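Local coordinates for protein subclass B1 metallo-beta-lactamase (Myroides odoratimimus, PDB 6T5L) that probably hydrolyses beta-lactam antibiotics, carbapenems included, as a zinc-dependent subclass B1 metallo-beta-lactamase, at residues P68-D71 against K72-L75; D194-I197 against K198-S201. All blocks are in the same frame, centred on the assembly; numbering follows the deposited sequence.

Contact 1: P68-D71 against K72-L75; sequences PTDD and KSSL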
ATOM      1  N   PRO A  68       8.365   0.421  -1.211  1.00 38.89           N
ATOM      2  CA  PRO A  68       8.847   0.060  -2.556  1.00 43.38           C
ATOM      3  C   PRO A  68       9.568  -1.284  -2.518  1.00 48.43           C
ATOM      4  O   PRO A  68       9.864  -1.830  -1.450  1.00 45.48           O
ATOM      5  CB  PRO A  68       9.813   1.196  -2.943  1.00 42.28           C
ATOM      6  CG  PRO A  68       9.513   2.360  -1.972  1.00 42.13           C
ATOM      7  CD  PRO A  68       8.961   1.684  -0.693  1.00 40.21           C
ATOM      8  N   THR A  69       9.875  -1.812  -3.713  1.00 47.38           N
ATOM      9  CA  THR A  69      10.104  -3.243  -3.868  1.00 46.70           C
ATOM     10  C   THR A  69      11.452  -3.694  -3.312  1.00 49.13           C
ATOM     11  O   THR A  69      11.628  -4.895  -3.046  1.00 51.74           O
ATOM     12  CB  THR A  69      10.018  -3.649  -5.357  1.00 48.42           C
ATOM     13  OG1 THR A  69      10.791  -2.747  -6.148  1.00 53.10           O
ATOM     14  CG2 THR A  69       8.567  -3.629  -5.851  1.00 49.22           C
ATOM     15  N   ASP A  70      12.418  -2.790  -3.133  1.00 44.14           N
ATOM     16  CA  ASP A  70      13.689  -3.224  -2.581  1.00 48.88           C
ATOM     17  C   ASP A  70      14.347  -2.101  -1.780  1.00 46.95           C
ATOM     18  O   ASP A  70      13.827  -0.976  -1.683  1.00 39.59           O
ATOM     19  CB  ASP A  70      14.609  -3.723  -3.696  1.00 47.64           C
ATOM     20  CG  ASP A  70      14.919  -2.651  -4.699  1.00 48.49           C
ATOM     21  OD1 ASP A  70      14.667  -1.473  -4.393  1.00 45.37           O
ATOM     22  OD2 ASP A  70      15.378  -2.973  -5.807  1.00 51.29           O
ATOM     23  N   ASP A  71      15.534  -2.424  -1.235  1.00 45.35           N
ATOM     24  CA  ASP A  71      16.219  -1.483  -0.350  1.00 45.60           C
ATOM     25  C   ASP A  71      16.593  -0.207  -1.105  1.00 44.14           C
ATOM     26  O   ASP A  71      16.377   0.891  -0.595  1.00 42.15           O
ATOM     27  CB  ASP A  71      17.474  -2.114   0.314  1.00 44.98           C
ATOM     28  CG  ASP A  71      17.131  -2.960   1.559  1.00 45.10           C
ATOM     29  OD1 ASP A  71      15.973  -2.974   2.001  1.00 46.41           O
ATOM     30  OD2 ASP A  71      18.053  -3.590   2.126  1.00 52.47           O
ATOM     31  N   LYS A  72      17.113  -0.304  -2.330  1.00 48.14           N
ATOM     32  CA  LYS A  72      17.600   0.935  -2.952  1.00 51.14           C
ATOM     33  C   LYS A  72      16.455   1.851  -3.388  1.00 49.18           C
ATOM     34  O   LYS A  72      16.611   3.078  -3.316  1.00 45.21           O
ATOM     35  CB  LYS A  72      18.546   0.663  -4.125  1.00 52.28           C
ATOM     36  CG  LYS A  72      17.906   0.183  -5.414  1.00 58.54           C
ATOM     37  CD  LYS A  72      19.012  -0.152  -6.459  1.00 65.54           C
ATOM     38  CE  LYS A  72      18.695  -1.408  -7.261  1.00 70.82           C
ATOM     39  NZ  LYS A  72      17.704  -1.134  -8.302  1.00 75.16           N
ATOM     40  N   SER A  73      15.303   1.285  -3.802  1.00 48.07           N
ATOM     41  CA  SER A  73      14.128   2.084  -4.136  1.00 50.23           C
ATOM     42  C   SER A  73      13.572   2.762  -2.886  1.00 47.07           C
ATOM     43  O   SER A  73      13.176   3.953  -2.915  1.00 42.67           O
ATOM     44  CB  SER A  73      13.038   1.199  -4.769  1.00 52.11           C
ATOM     45  OG  SER A  73      13.446   0.706  -6.044  1.00 63.02           O
ATOM     46  N   SER A  74      13.519   1.991  -1.788  1.00 42.67           N
ATOM     47  CA  SER A  74      13.057   2.493  -0.505  1.00 41.85           C
ATOM     48  C   SER A  74      13.941   3.642  -0.009  1.00 43.40           C
ATOM     49  O   SER A  74      13.430   4.656   0.485  1.00 39.06           O
ATOM     50  CB  SER A  74      13.041   1.342   0.512  1.00 44.14           C
ATOM     51  OG  SER A  74      12.060   0.361   0.210  1.00 45.86           O
ATOM     52  N   LEU A  75      15.272   3.509  -0.132  1.00 40.96           N
ATOM     53  CA  LEU A  75      16.148   4.625   0.246  1.00 44.42           C
ATOM     54  C   LEU A  75      15.907   5.866  -0.634  1.00 45.85           C
ATOM     55  O   LEU A  75      15.955   7.007  -0.144  1.00 42.64           O
ATOM     56  CB  LEU A  75      17.621   4.194   0.147  1.00 44.87           C
ATOM     57  CG  LEU A  75      18.725   5.194   0.470  1.00 46.15           C
ATOM     58  CD1 LEU A  75      18.625   5.737   1.931  1.00 42.59           C
ATOM     59  CD2 LEU A  75      20.240   4.628   0.235  1.00 47.33           C
TER
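Asp-70 and Ser-74 are joined by the first i to i+4 backbone bond of the helix that starts here: Ser-74 N gives its hydrogen to Asp-70 O at 3.0 Å, with 161° at the hydrogen. The next such bond, from Leu-75 N to Asp-71 O, measures 2.9 Å. Asp-70 itself is still extended, whereas Asp-71 to Leu-75 all have helical angles; the backbone changes from extended to helical after Asp-70.

The side chain of Asp-70 folds back over this first turn. With chi1 at 61°, CG sits between the backbone N and the carbonyl carbon, which brings OD1 to 2.9 Å from Ser-73 N, the capping bond, met almost in line with the C-O bond. Ser-73 OG lies 3.0 Å from the same OD1, but it also bonds to Asn-24 O, and which of the two takes its single proton is not settled. On the far oxygen, OD2, Lys-72 NZ makes a long salt bridge of 3.9 Å; the lysine chain, bent at its last two torsions, crosses the carboxylate obliquely, and its amine is hydrogen-bonded to Asn-24.

Ser-74 OG adds a second donor to Asp-70 O, at 2.9 Å and 44° out of the carbonyl plane, so two hydrogens of one residue grip this oxygen. The Pro-68 ring packs against both serines, its CB 3.7 Å from Ser-73 CB and its CD near Ser-74 OG. The proline also touches His-37 and Ser-39 of strand 34-41.

Together these features define an aspartate N-cap, starting helix 71-83 directly after strand 61-65 and its loop in the metallo-beta-lactamase fold.

Contact 2: D194-I197 against K198-S201; sequences DANI and KEWS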
ATOM      1  N   ASP A 194      -1.844 -17.341  -3.322  1.00 48.94           N
ATOM      2  CA  ASP A 194      -2.200 -17.079  -1.928  1.00 51.76           C
ATOM      3  C   ASP A 194      -3.614 -16.525  -1.778  1.00 50.57           C
ATOM      4  O   ASP A 194      -3.973 -16.033  -0.698  1.00 48.03           O
ATOM      5  CB  ASP A 194      -1.195 -16.095  -1.313  1.00 51.13           C
ATOM      6  CG  ASP A 194       0.200 -16.695  -1.197  1.00 51.43           C
ATOM      7  OD1 ASP A 194       0.276 -17.887  -0.960  1.00 53.26           O
ATOM      8  OD2 ASP A 194       1.223 -16.017  -1.407  1.00 51.79           O
ATOM      9  N   ALA A 195      -4.405 -16.534  -2.847  1.00 48.07           N
ATOM     10  CA  ALA A 195      -5.666 -15.820  -2.861  1.00 44.79           C
ATOM     11  C   ALA A 195      -6.805 -16.671  -2.319  1.00 45.71           C
ATOM     12  O   ALA A 195      -6.752 -17.899  -2.300  1.00 49.48           O
ATOM     13  CB  ALA A 195      -5.998 -15.398  -4.288  1.00 48.45           C
ATOM     14  N   ASN A 196      -7.881 -16.006  -1.937  1.00 44.24           N
ATOM     15  CA  ASN A 196      -9.116 -16.689  -1.569  1.00 45.18           C
ATOM     16  C   ASN A 196     -10.085 -16.202  -2.630  1.00 46.76           C
ATOM     17  O   ASN A 196     -10.569 -15.061  -2.531  1.00 50.35           O
ATOM     18  CB  ASN A 196      -9.584 -16.335  -0.165  1.00 46.39           C
ATOM     19  CG  ASN A 196     -10.889 -17.029   0.199  1.00 50.01           C
ATOM     20  OD1 ASN A 196     -11.711 -17.344  -0.670  1.00 55.31           O
ATOM     21  ND2 ASN A 196     -11.064 -17.309   1.494  1.00 47.60           N
ATOM     22  N   ILE A 197     -10.245 -16.980  -3.708  1.00 43.07           N
ATOM     23  CA  ILE A 197     -11.117 -16.570  -4.807  1.00 48.57           C
ATOM     24  C   ILE A 197     -12.591 -16.733  -4.451  1.00 53.16           C
ATOM     25  O   ILE A 197     -13.464 -16.146  -5.114  1.00 54.92           O
ATOM     26  CB  ILE A 197     -10.785 -17.337  -6.106  1.00 48.79           C
ATOM     27  CG1 ILE A 197     -10.795 -18.835  -5.873  1.00 49.44           C
ATOM     28  CG2 ILE A 197      -9.407 -16.844  -6.623  1.00 49.34           C
ATOM     29  CD1 ILE A 197     -11.133 -19.584  -7.128  1.00 57.65           C
ATOM     30  N   LYS A 198     -12.910 -17.523  -3.429  1.00 54.77           N
ATOM     31  CA  LYS A 198     -14.328 -17.636  -3.088  1.00 59.53           C
ATOM     32  C   LYS A 198     -14.808 -16.361  -2.403  1.00 55.97           C
ATOM     33  O   LYS A 198     -15.979 -15.993  -2.536  1.00 58.74           O
ATOM     34  CB  LYS A 198     -14.593 -18.871  -2.242  1.00 64.14           C
ATOM     35  CG  LYS A 198     -14.377 -20.188  -3.014  1.00 74.82           C
ATOM     36  CD  LYS A 198     -14.596 -20.023  -4.538  0.25 75.26           C
ATOM     37  CE  LYS A 198     -15.029 -21.298  -5.255  0.25 66.28           C
ATOM     38  NZ  LYS A 198     -14.398 -21.433  -6.615  0.25 61.92           N
ATOM     39  N   GLU A 199     -13.906 -15.630  -1.763  1.00 53.53           N
ATOM     40  CA  GLU A 199     -14.303 -14.481  -0.992  1.00 57.49           C
ATOM     41  C   GLU A 199     -13.864 -13.160  -1.587  1.00 49.68           C
ATOM     42  O   GLU A 199     -14.290 -12.122  -1.077  1.00 47.21           O
ATOM     43  CB  GLU A 199     -13.750 -14.586   0.439  1.00 67.32           C
ATOM     44  CG  GLU A 199     -14.498 -15.545   1.361  1.00 80.64           C
ATOM     45  CD  GLU A 199     -15.942 -15.114   1.656  1.00 91.95           C
ATOM     46  OE1 GLU A 199     -16.149 -14.085   2.338  1.00 92.57           O
ATOM     47  OE2 GLU A 199     -16.873 -15.811   1.196  1.00 97.88           O
ATOM     48  N   TRP A 200     -12.959 -13.148  -2.577  1.00 49.25           N
ATOM     49  CA  TRP A 200     -12.407 -11.867  -3.058  1.00 42.55           C
ATOM     50  C   TRP A 200     -13.527 -10.859  -3.323  1.00 41.86           C
ATOM     51  O   TRP A 200     -13.467  -9.688  -2.929  1.00 45.12           O
ATOM     52  CB  TRP A 200     -11.610 -12.094  -4.361  1.00 46.20           C
ATOM     53  CG  TRP A 200     -10.585 -11.074  -4.685  1.00 41.75           C
ATOM     54  CD1 TRP A 200     -10.710  -9.715  -4.537  1.00 35.96           C
ATOM     55  CD2 TRP A 200      -9.271 -11.302  -5.240  1.00 43.23           C
ATOM     56  NE1 TRP A 200      -9.539  -9.081  -4.900  1.00 36.88           N
ATOM     57  CE2 TRP A 200      -8.643 -10.024  -5.358  1.00 41.16           C
ATOM     58  CE3 TRP A 200      -8.571 -12.444  -5.647  1.00 41.23           C
ATOM     59  CZ2 TRP A 200      -7.330  -9.869  -5.870  1.00 40.66           C
ATOM     60  CZ3 TRP A 200      -7.272 -12.298  -6.134  1.00 44.30           C
ATOM     61  CH2 TRP A 200      -6.644 -11.012  -6.210  1.00 41.48           C
ATOM     62  N   SER A 201     -14.545 -11.266  -4.043  1.00 42.91           N
ATOM     63  CA  SER A 201     -15.471 -10.222  -4.482  1.00 46.07           C
ATOM     64  C   SER A 201     -16.361  -9.730  -3.329  1.00 49.18           C
ATOM     65  O   SER A 201     -16.587  -8.504  -3.201  1.00 48.41           O
ATOM     66  CB  SER A 201     -16.297 -10.708  -5.646  1.00 47.15           C
ATOM     67  OG  SER A 201     -17.422 -11.316  -5.104  1.00 60.38           O
TER
HETATM   68  O   HOH W   1     -15.124 -13.992  -5.270  1.00 59.90           O
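The indole of Trp-200 meets Ala-195 obliquely at its six-membered ring, the methyl CB lying 3.8 Å from CZ3 and a little farther from CE3. Beyond the two segments, the indole stacks with the ring of Phe-237 and its NE1 bonds to Leu-181 O. The second flat group, the amide of Asn-196, packs beside the Glu-199 chain, ND2 nearest CG and OD1 nearest CB, with amide and carboxylate planes 67° apart. Its CG is anti to the backbone N, which carries OD1 toward the backbone N of Glu-199. There OD1 accepts from Glu-199 N at 3.0 Å; the donor stands 53° out of the carbonyl plane, and the angle at the hydrogen is a bent 132°. Across the two segments, Asn-196 O accepts weak bonds from Glu-199 N and, at 3.1 Å, from Trp-200 N.

A water lies 2.7 Å from Ile-197 O, where it can donate, and accepts from Ser-201 N at 3.0 Å.

Asn-196 therefore works with both ends of its amide: the oxygen receives the backbone N-H of Glu-199, while ND2 donates to Glu-159. Such an anchorage probably restrains rotation of the amide, even though the bonds within residues 196-200 are bent or weak.

How the contacts relate
From the N terminus, contact 1 comes first, closing the short turn where the loop after strand 61-65 enters helix 71-83; contact 2 follows much later, in the loop between strand 175-179 and helix 200-210. They are in series, neither nesting nor crossing, with centres 29 Å apart and nearest atoms about 15 Å apart. Each lies where a strand of a different mixed sheet leads to a helix, as expected of the alpha-beta/beta-alpha sandwich of this family. The zinc site lies between them: Thr-69 and Trp-200 each have a side chain within about 9 Å of a bound zinc ion. Asp-194 of segment 194-197 also hydrogen-bonds to the zinc ligand His-98.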